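PDB 6GF7: zona pellucida sperm-binding protein 1, which contributes to the extracellular egg coat as a secreted glycoprotein, probably cross-linking its filaments through the N-terminal Ig-like domain seen here. Local coordinates for residues A[10-15]-A[104-109]; A[27-32]-A[87-92]; A[34-39]-A[82-87]. The protein carries 2 engineered substitutions. All blocks are in the same frame, centred on the assembly; numbering follows the deposited sequence.

Three contacts of this chain close loops that lie one within another. Starting at the N terminus, segment 10-15 meets the end of the last strand: its partner 104-109 closes the modelled chain, and interaction 1 closes the outermost loop, joining the two sheets. Within it, 27-32 meets 87-92 in interaction 2, and inside that loop 34-39 meets 82-87 in interaction 3; none of the three cross. Interactions 2 and 3 are successive parts of one antiparallel pairing, strand 30-36 with strand 80-90, and share Leu87 and a zinc ion. Strand 96-106, beside 80-90, carries this sheet on to interaction 1, where Met104 probably hydrogen-bonds Leu83.

Interaction 1 (A[10-15]-A[104-109]). With ZN (zinc ion), chain E.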
loop_
_atom_site.group_PDB
_atom_site.type_symbol
_atom_site.label_atom_id
_atom_site.label_comp_id
_atom_site.label_asym_id
_atom_site.label_seq_id
_atom_site.Cartn_x
_atom_site.Cartn_y
_atom_site.Cartn_z
ATOM N N TYR A 10 8.411 6.713 20.464
ATOM C CA TYR A 10 8.553 5.572 19.575
ATOM C C TYR A 10 9.989 5.462 19.082
ATOM O O TYR A 10 10.716 6.455 18.980
ATOM C CB TYR A 10 7.594 5.669 18.382
ATOM C CG TYR A 10 7.903 6.820 17.466
ATOM C CD1 TYR A 10 8.802 6.678 16.418
ATOM C CD2 TYR A 10 7.296 8.055 17.648
ATOM C CE1 TYR A 10 9.093 7.740 15.576
ATOM C CE2 TYR A 10 7.575 9.122 16.808
ATOM C CZ TYR A 10 8.477 8.958 15.777
ATOM O OH TYR A 10 8.764 10.012 14.943
ATOM N N HIS A 11 10.373 4.238 18.747
ATOM C CA HIS A 11 11.704 3.938 18.247
ATOM C C HIS A 11 11.614 2.639 17.464
ATOM O O HIS A 11 10.703 1.835 17.680
ATOM C CB HIS A 11 12.734 3.827 19.375
ATOM C CG HIS A 11 12.721 2.508 20.078
ATOM N ND1 HIS A 11 11.880 2.237 21.135
ATOM C CD2 HIS A 11 13.448 1.385 19.877
ATOM C CE1 HIS A 11 12.090 1.003 21.556
ATOM N NE2 HIS A 11 13.036 0.464 20.809
ATOM N N TYR A 12 12.523 2.461 16.518
ATOM C CA TYR A 12 12.563 1.221 15.761
ATOM C C TYR A 12 13.897 0.517 15.949
ATOM O O TYR A 12 14.922 1.144 16.232
ATOM C CB TYR A 12 12.279 1.461 14.273
ATOM C CG TYR A 12 13.374 2.133 13.473
ATOM C CD1 TYR A 12 13.394 3.512 13.327
ATOM C CD2 TYR A 12 14.343 1.390 12.807
ATOM C CE1 TYR A 12 14.366 4.141 12.569
ATOM C CE2 TYR A 12 15.325 2.011 12.049
ATOM C CZ TYR A 12 15.329 3.390 11.934
ATOM O OH TYR A 12 16.294 4.027 11.182
ATOM N N ASP A 13 13.858 -0.804 15.814
ATOM C CA ASP A 13 15.026 -1.658 15.949
ATOM C C ASP A 13 15.207 -2.445 14.662
ATOM O O ASP A 13 14.230 -2.915 14.069
ATOM C CB ASP A 13 14.883 -2.634 17.117
ATOM C CG ASP A 13 14.812 -1.940 18.451
ATOM O OD1 ASP A 13 15.402 -0.843 18.586
ATOM O OD2 ASP A 13 14.180 -2.509 19.367
ATOM N N CYS A 14 16.459 -2.612 14.248
ATOM C CA CYS A 14 16.791 -3.412 13.080
ATOM C C CYS A 14 17.238 -4.797 13.533
ATOM O O CYS A 14 18.077 -4.917 14.429
ATOM C CB CYS A 14 17.886 -2.728 12.266
ATOM S SG CYS A 14 17.468 -1.053 11.683
ATOM N N GLY A 15 16.674 -5.836 12.910
ATOM C CA GLY A 15 16.989 -7.217 13.234
ATOM C C GLY A 15 17.651 -7.989 12.106
ATOM O O GLY A 15 18.246 -7.393 11.204
ATOM N N MET A 104 11.957 4.159 8.495
ATOM C CA MET A 104 12.744 3.090 9.082
ATOM C C MET A 104 13.769 2.637 8.057
ATOM O O MET A 104 13.406 2.158 6.977
ATOM C CB MET A 104 11.854 1.925 9.502
ATOM C CG MET A 104 10.786 2.287 10.492
ATOM S SD MET A 104 9.710 0.876 10.710
ATOM C CE MET A 104 10.851 -0.303 11.410
ATOM N N THR A 105 15.042 2.810 8.390
ATOM C CA THR A 105 16.139 2.422 7.524
ATOM C C THR A 105 16.967 1.372 8.242
ATOM O O THR A 105 17.394 1.591 9.381
ATOM C CB THR A 105 17.000 3.628 7.167
ATOM O OG1 THR A 105 16.157 4.674 6.670
ATOM C CG2 THR A 105 18.008 3.254 6.102
ATOM N N CYS A 106 17.188 0.234 7.583
ATOM C CA CYS A 106 17.962 -0.842 8.175
ATOM C C CYS A 106 18.867 -1.483 7.133
ATOM O O CYS A 106 18.443 -1.693 5.988
ATOM C CB CYS A 106 17.066 -1.913 8.804
ATOM S SG CYS A 106 16.097 -1.329 10.195
ATOM N N PRO A 107 20.122 -1.800 7.497
ATOM C CA PRO A 107 20.732 -1.499 8.799
ATOM C C PRO A 107 20.930 0.000 9.028
ATOM O O PRO A 107 20.832 0.779 8.077
ATOM C CB PRO A 107 22.083 -2.215 8.722
ATOM C CG PRO A 107 22.372 -2.317 7.267
ATOM C CD PRO A 107 21.044 -2.536 6.617
ATOM N N ARG A 108 21.200 0.393 10.268
ATOM C CA ARG A 108 21.268 1.810 10.586
ATOM C C ARG A 108 22.436 2.466 9.857
ATOM O O ARG A 108 23.503 1.860 9.719
ATOM C CB ARG A 108 21.434 2.012 12.090
ATOM C CG ARG A 108 20.217 1.669 12.916
ATOM C CD ARG A 108 19.373 2.902 13.169
ATOM N NE ARG A 108 18.320 2.642 14.146
ATOM C CZ ARG A 108 17.436 3.548 14.544
ATOM N NH1 ARG A 108 17.477 4.777 14.044
ATOM N NH2 ARG A 108 16.511 3.227 15.437
ATOM N N PRO A 109 22.274 3.714 9.399
ATOM C CA PRO A 109 23.356 4.501 8.797
ATOM C C PRO A 109 24.348 5.005 9.841
ATOM O O PRO A 109 23.923 5.640 10.807
ATOM C CB PRO A 109 22.614 5.661 8.125
ATOM C CG PRO A 109 21.340 5.787 8.886
ATOM C CD PRO A 109 20.969 4.389 9.291
HETATM ZN ZN ZN E . 13.962 -1.336 20.994
HETATM O O HOH W 1 15.819 -1.196 22.158
HETATM O O HOH W 2 12.871 -2.536 22.475
#
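Tyr12 lies with its ring beneath the guanidinium group of Arg108, the two flat groups stacked with their planes only 13° apart. Arg108 CZ stands 3.7 Å from the centroid of the Tyr12 ring, over the face, a cation-pi contact. The arginine reaches this place by folding at its second torsion (chi2 -94°), which turns an otherwise extended chain back across the ring. Its NH2 also points to the backbone of the same residue: the bond from Arg108 NH2 to Tyr12 O spans 2.7 Å but is weak, bent to 130° at the hydrogen. The opposite face of the ring rests on Met104, whose CA makes a CH-pi contact 4.0 Å from the Tyr12 ring centroid, while Met104 CE comes alongside Tyr12 CB at 3.7 Å. At the far end of the ring Tyr12 OH donates to Thr105 O over 3.2 Å, meeting a lone pair in the carbonyl plane, so the phenol is held by its hydroxyl as well as by both faces. Cys106 SG sits at the ring edge, 5.1 Å from the Tyr12 centroid, and is itself covalently joined to Cys14 SG at 2.0 Å; Tyr69 touches both cysteines. On either side of the tyrosine in sequence, His11 NE2 and Asp13 OD2 bind a zinc ion together with two waters. A disulfide beside a sandwiched aromatic ring thus ties strand 9-14 of one sheet to strand 96-106 of the other, an arrangement in keeping with the two-layered sandwich of the Ig-like domain.

Interaction 2 (A[27-32]-A[87-92]); sequences RGRTVH and LEEMLL. With ZN (zinc ion), chain F; ZN (zinc ion), chain G.
His32 and Glu88, a hydrogen-bonded pair of neighbouring antiparallel strands, each hold a different zinc ion, and one water joins the two sites. His32 ND1 binds the first zinc at 2.1 Å; a water on that metal donates to Glu88 OE1, whose carboxylate grips the second zinc through both oxygens. Glu44 completes the first site and Lys34 the second. Met90 lies on the same face of the sheet, its SD over one face of the imidazole, 3.9 Å from the His32 ring centroid, and the bend at chi3 (50°) brings CE over the same ring in a CH-pi contact. At the start of the pairing Arg29, extended from CG to NE, runs beside Leu91 CD2 and brings NH1 within 3.3 Å of Glu89 OE1, a salt bridge. The carboxylate comes to the edge of the guanidinium, its plane turned 85° from it, and Tyr100 OH also bonds Glu89 OE1. With an alanine replacing Arg29, Glu89 would probably keep Tyr100 but lose its charged mate, and Leu91 would lose the chain it lies along. Paired backbone bonds at Thr30-Met90 and His32-Glu88, with Val31 opposite Glu89 between them, make this an antiparallel ladder carrying zinc sites on one face of an Ig-like domain.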
loop_
_atom_site.group_PDB
_atom_site.type_symbol
_atom_site.label_atom_id
_atom_site.label_comp_id
_atom_site.label_asym_id
_atom_site.label_seq_id
_atom_site.Cartn_x
_atom_site.Cartn_y
_atom_site.Cartn_z
ATOM N N ARG A 27 -1.935 7.440 28.374
ATOM C CA ARG A 27 -3.279 7.868 28.758
ATOM C C ARG A 27 -4.364 7.053 28.058
ATOM O O ARG A 27 -5.369 7.599 27.598
ATOM C CB ARG A 27 -3.458 9.362 28.465
ATOM C CG ARG A 27 -2.311 10.222 28.982
ATOM C CD ARG A 27 -2.456 11.686 28.596
ATOM N NE ARG A 27 -3.310 12.435 29.509
ATOM C CZ ARG A 27 -3.595 13.723 29.361
ATOM N NH1 ARG A 27 -3.094 14.395 28.334
ATOM N NH2 ARG A 27 -4.377 14.339 30.239
ATOM N N GLY A 28 -4.174 5.739 27.969
ATOM C CA GLY A 28 -5.200 4.931 27.333
ATOM C C GLY A 28 -5.406 5.217 25.860
ATOM O O GLY A 28 -6.532 5.099 25.362
ATOM N N ARG A 29 -4.357 5.623 25.151
ATOM C CA ARG A 29 -4.426 5.823 23.711
ATOM C C ARG A 29 -3.882 4.601 22.988
ATOM O O ARG A 29 -3.298 3.698 23.590
ATOM C CB ARG A 29 -3.628 7.061 23.298
ATOM C CG ARG A 29 -4.199 8.379 23.751
ATOM C CD ARG A 29 -3.320 9.526 23.286
ATOM N NE ARG A 29 -3.926 10.824 23.567
ATOM C CZ ARG A 29 -3.445 11.983 23.129
ATOM N NH1 ARG A 29 -2.347 12.010 22.387
ATOM N NH2 ARG A 29 -4.066 13.116 23.425
ATOM N N THR A 30 -4.094 4.573 21.675
ATOM C CA THR A 30 -3.557 3.507 20.844
ATOM C C THR A 30 -2.972 4.096 19.567
ATOM O O THR A 30 -3.162 5.274 19.244
ATOM C CB THR A 30 -4.621 2.458 20.509
ATOM O OG1 THR A 30 -4.028 1.418 19.723
ATOM C CG2 THR A 30 -5.768 3.090 19.734
ATOM N N VAL A 31 -2.247 3.253 18.838
ATOM C CA VAL A 31 -1.555 3.645 17.619
ATOM C C VAL A 31 -2.018 2.733 16.495
ATOM O O VAL A 31 -2.137 1.516 16.676
ATOM C CB VAL A 31 -0.020 3.562 17.785
ATOM C CG1 VAL A 31 0.695 3.963 16.502
ATOM C CG2 VAL A 31 0.447 4.420 18.950
ATOM N N HIS A 32 -2.300 3.325 15.344
ATOM C CA HIS A 32 -2.538 2.592 14.111
ATOM C C HIS A 32 -1.418 2.936 13.138
ATOM O O HIS A 32 -1.074 4.112 12.975
ATOM C CB HIS A 32 -3.907 2.919 13.520
ATOM C CG HIS A 32 -5.036 2.222 14.210
ATOM N ND1 HIS A 32 -6.292 2.105 13.655
ATOM C CD2 HIS A 32 -5.103 1.623 15.422
ATOM C CE1 HIS A 32 -7.081 1.452 14.489
ATOM N NE2 HIS A 32 -6.386 1.153 15.572
ATOM N N LEU A 87 2.530 7.070 11.987
ATOM C CA LEU A 87 1.942 6.652 13.253
ATOM C C LEU A 87 0.761 7.565 13.529
ATOM O O LEU A 87 0.911 8.790 13.545
ATOM C CB LEU A 87 2.943 6.743 14.402
ATOM C CG LEU A 87 4.331 6.172 14.169
ATOM C CD1 LEU A 87 5.188 6.367 15.401
ATOM C CD2 LEU A 87 4.217 4.731 13.832
ATOM N N GLU A 88 -0.405 6.978 13.716
ATOM C CA GLU A 88 -1.598 7.726 14.079
ATOM C C GLU A 88 -1.876 7.440 15.550
ATOM O O GLU A 88 -2.286 6.329 15.904
ATOM C CB GLU A 88 -2.770 7.357 13.173
ATOM C CG GLU A 88 -2.712 8.099 11.835
ATOM C CD GLU A 88 -3.965 7.941 10.989
ATOM O OE1 GLU A 88 -4.708 6.952 11.175
ATOM O OE2 GLU A 88 -4.210 8.814 10.126
ATOM N N GLU A 89 -1.580 8.421 16.406
ATOM C CA GLU A 89 -1.970 8.341 17.809
ATOM C C GLU A 89 -3.470 8.577 17.909
ATOM O O GLU A 89 -3.977 9.599 17.434
ATOM C CB GLU A 89 -1.207 9.372 18.636
ATOM C CG GLU A 89 -1.219 9.105 20.135
ATOM C CD GLU A 89 -0.310 10.053 20.911
ATOM O OE1 GLU A 89 0.051 11.119 20.365
ATOM O OE2 GLU A 89 0.050 9.730 22.066
ATOM N N MET A 90 -4.183 7.632 18.521
ATOM C CA MET A 90 -5.637 7.615 18.489
ATOM C C MET A 90 -6.231 7.389 19.868
ATOM O O MET A 90 -5.697 6.617 20.673
ATOM C CB MET A 90 -6.154 6.511 17.570
ATOM C CG MET A 90 -6.306 6.899 16.124
ATOM S SD MET A 90 -6.820 5.453 15.190
ATOM C CE MET A 90 -8.188 4.863 16.180
ATOM N N LEU A 91 -7.352 8.053 20.121
ATOM C CA LEU A 91 -8.155 7.732 21.284
ATOM C C LEU A 91 -9.032 6.528 20.951
ATOM O O LEU A 91 -9.235 6.184 19.785
ATOM C CB LEU A 91 -9.016 8.924 21.703
ATOM C CG LEU A 91 -8.348 10.294 21.875
ATOM C CD1 LEU A 91 -9.390 11.324 22.260
ATOM C CD2 LEU A 91 -7.257 10.252 22.922
ATOM N N LEU A 92 -9.565 5.888 21.992
ATOM C CA LEU A 92 -10.399 4.716 21.761
ATOM C C LEU A 92 -11.700 5.055 21.045
ATOM O O LEU A 92 -12.400 4.138 20.601
ATOM C CB LEU A 92 -10.692 4.005 23.081
ATOM C CG LEU A 92 -9.444 3.640 23.882
ATOM C CD1 LEU A 92 -9.811 2.796 25.089
ATOM C CD2 LEU A 92 -8.416 2.936 23.010
HETATM ZN ZN ZN F . -6.845 2.844 11.793
HETATM ZN ZN ZN G . -6.075 7.776 9.701
HETATM O O HOH W 3 -6.754 4.958 11.241
HETATM O O HOH W 4 -8.642 1.598 11.656
HETATM O O HOH W 5 -6.062 9.907 9.215
#

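Interaction 3 (A[34-39]-A[82-87]); sequences KVLDEF and VLRVQL. With ZN (zinc ion), chain G.
The carboxamide of Gln86 turns its OE1 to the aliphatic chain of Lys34, 3.9 Å from Lys34 CD, the two side chains lying abreast and pointing the same way. The aromatic ring of segment 34-39, that of Phe39, sits past the end of the strand, with Glu38 CG over one face and Asp37 OD2 in plane at its edge. The lysine, extended beyond CG, carries NZ beyond Gln86 to a zinc ion at 2.3 Å, which Glu88 also binds. A metal-bound amine has to offer its lone pair, so this lysine is probably uncharged. On the same face Leu36 crosses Arg84, its CD1 touching Arg84 CD at 3.9 Å, so the arginine meets the leucine through its methylenes. The opposite face is apolar: Val35 CG1, anti to the backbone N (chi1 177°), meets Leu83 CD1 at 3.7 Å, roughly at right angles. Beneath these side chains the backbones pair Lys34 with Gln86 through two bonds, the nearly straight one from Gln86 N to Lys34 O measuring 2.7 Å. Leu36 N then donates to Arg84 O at 2.9 Å, whereas Leu36 O and Arg84 N are bridged by a water, which donates to the first and accepts from the second. Past the strand, Glu38 takes backbone hydrogen bonds from Asp16 and Phe17 of the second subunit. Strand 80-90 lies between strand 30-36 on one flank and strand 96-106 on the other, while strand 42-44 continues the sheet past 30-36 and His73, from a loop, packs against Val35 and Leu83.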
loop_
_atom_site.group_PDB
_atom_site.type_symbol
_atom_site.label_atom_id
_atom_site.label_comp_id
_atom_site.label_asym_id
_atom_site.label_seq_id
_atom_site.Cartn_x
_atom_site.Cartn_y
_atom_site.Cartn_z
ATOM N N LYS A 34 0.376 3.057 9.388
ATOM C CA LYS A 34 0.100 3.118 7.961
ATOM C C LYS A 34 1.413 3.224 7.202
ATOM O O LYS A 34 2.255 4.066 7.527
ATOM C CB LYS A 34 -0.792 4.316 7.620
ATOM C CG LYS A 34 -2.193 4.234 8.160
ATOM C CD LYS A 34 -2.987 5.468 7.764
ATOM C CE LYS A 34 -4.397 5.427 8.323
ATOM N NZ LYS A 34 -5.162 6.640 7.929
ATOM N N VAL A 35 1.565 2.404 6.174
ATOM C CA VAL A 35 2.730 2.467 5.302
ATOM C C VAL A 35 2.469 3.504 4.227
ATOM O O VAL A 35 1.362 3.582 3.682
ATOM C CB VAL A 35 3.020 1.089 4.678
ATOM C CG1 VAL A 35 4.186 1.180 3.722
ATOM C CG2 VAL A 35 3.312 0.067 5.758
ATOM N N LEU A 36 3.487 4.298 3.911
ATOM C CA LEU A 36 3.401 5.323 2.880
ATOM C C LEU A 36 4.249 4.884 1.694
ATOM O O LEU A 36 5.447 4.626 1.850
ATOM C CB LEU A 36 3.882 6.672 3.407
ATOM C CG LEU A 36 3.283 7.123 4.735
ATOM C CD1 LEU A 36 3.931 8.412 5.233
ATOM C CD2 LEU A 36 1.804 7.307 4.555
ATOM N N ASP A 37 3.638 4.833 0.516
ATOM C CA ASP A 37 4.366 4.589 -0.718
ATOM C C ASP A 37 4.819 5.911 -1.329
ATOM O O ASP A 37 4.481 6.995 -0.849
ATOM C CB ASP A 37 3.508 3.787 -1.706
ATOM C CG ASP A 37 2.370 4.602 -2.323
ATOM O OD1 ASP A 37 2.092 5.731 -1.868
ATOM O OD2 ASP A 37 1.735 4.096 -3.276
ATOM N N GLU A 38 5.596 5.812 -2.409
ATOM C CA GLU A 38 6.151 7.001 -3.041
ATOM C C GLU A 38 5.092 7.916 -3.645
ATOM O O GLU A 38 5.417 9.056 -3.989
ATOM C CB GLU A 38 7.155 6.600 -4.120
ATOM C CG GLU A 38 6.553 5.799 -5.254
ATOM C CD GLU A 38 7.565 5.482 -6.339
ATOM O OE1 GLU A 38 8.566 6.223 -6.458
ATOM O OE2 GLU A 38 7.371 4.476 -7.055
ATOM N N PHE A 39 3.847 7.464 -3.778
ATOM C CA PHE A 39 2.769 8.301 -4.286
ATOM C C PHE A 39 1.919 8.910 -3.176
ATOM O O PHE A 39 0.845 9.452 -3.459
ATOM C CB PHE A 39 1.875 7.497 -5.226
ATOM C CG PHE A 39 2.599 6.929 -6.406
ATOM C CD1 PHE A 39 3.049 7.752 -7.424
ATOM C CD2 PHE A 39 2.826 5.566 -6.502
ATOM C CE1 PHE A 39 3.716 7.226 -8.514
ATOM C CE2 PHE A 39 3.490 5.033 -7.587
ATOM C CZ PHE A 39 3.937 5.862 -8.593
ATOM N N VAL A 82 14.234 0.171 3.421
ATOM C CA VAL A 82 13.596 1.426 3.795
ATOM C C VAL A 82 12.088 1.240 3.800
ATOM O O VAL A 82 11.517 0.709 2.840
ATOM C CB VAL A 82 13.990 2.577 2.847
ATOM C CG1 VAL A 82 13.296 3.871 3.257
ATOM C CG2 VAL A 82 15.496 2.767 2.837
ATOM N N LEU A 83 11.448 1.681 4.880
ATOM C CA LEU A 83 9.996 1.679 4.984
ATOM C C LEU A 83 9.575 2.979 5.646
ATOM O O LEU A 83 10.061 3.311 6.733
ATOM C CB LEU A 83 9.496 0.473 5.785
ATOM C CG LEU A 83 7.996 0.198 5.742
ATOM C CD1 LEU A 83 7.580 -0.075 4.320
ATOM C CD2 LEU A 83 7.650 -0.995 6.625
ATOM N N ARG A 84 8.678 3.713 4.994
ATOM C CA ARG A 84 8.178 4.969 5.535
ATOM C C ARG A 84 6.823 4.690 6.170
ATOM O O ARG A 84 5.913 4.184 5.506
ATOM C CB ARG A 84 8.076 6.033 4.445
ATOM C CG ARG A 84 7.726 7.416 4.962
ATOM C CD ARG A 84 7.549 8.407 3.816
ATOM N NE ARG A 84 8.799 8.645 3.103
ATOM C CZ ARG A 84 9.764 9.451 3.537
ATOM N NH1 ARG A 84 9.628 10.093 4.690
ATOM N NH2 ARG A 84 10.872 9.611 2.823
ATOM N N VAL A 85 6.683 5.041 7.443
ATOM C CA VAL A 85 5.511 4.676 8.223
ATOM C C VAL A 85 4.929 5.920 8.869
ATOM O O VAL A 85 5.666 6.776 9.372
ATOM C CB VAL A 85 5.865 3.631 9.301
ATOM C CG1 VAL A 85 4.666 3.348 10.185
ATOM C CG2 VAL A 85 6.404 2.353 8.661
ATOM N N GLN A 86 3.604 6.020 8.852
ATOM C CA GLN A 86 2.892 7.049 9.589
ATOM C C GLN A 86 2.305 6.425 10.847
ATOM O O GLN A 86 1.657 5.373 10.781
ATOM C CB GLN A 86 1.786 7.675 8.739
ATOM C CG GLN A 86 1.030 8.790 9.441
ATOM C CD GLN A 86 -0.114 9.341 8.606
ATOM O OE1 GLN A 86 -0.702 8.632 7.791
ATOM N NE2 GLN A 86 -0.426 10.614 8.801
ATOM N N LEU A 87 2.530 7.070 11.987
ATOM C CA LEU A 87 1.942 6.652 13.253
ATOM C C LEU A 87 0.761 7.565 13.529
ATOM O O LEU A 87 0.911 8.790 13.545
ATOM C CB LEU A 87 2.943 6.743 14.402
ATOM C CG LEU A 87 4.331 6.172 14.169
ATOM C CD1 LEU A 87 5.188 6.367 15.401
ATOM C CD2 LEU A 87 4.217 4.731 13.832
HETATM ZN ZN ZN G . -6.075 7.776 9.701
HETATM O O HOH W 6 7.673 2.885 2.338
HETATM O O HOH W 5 -6.062 9.907 9.215
#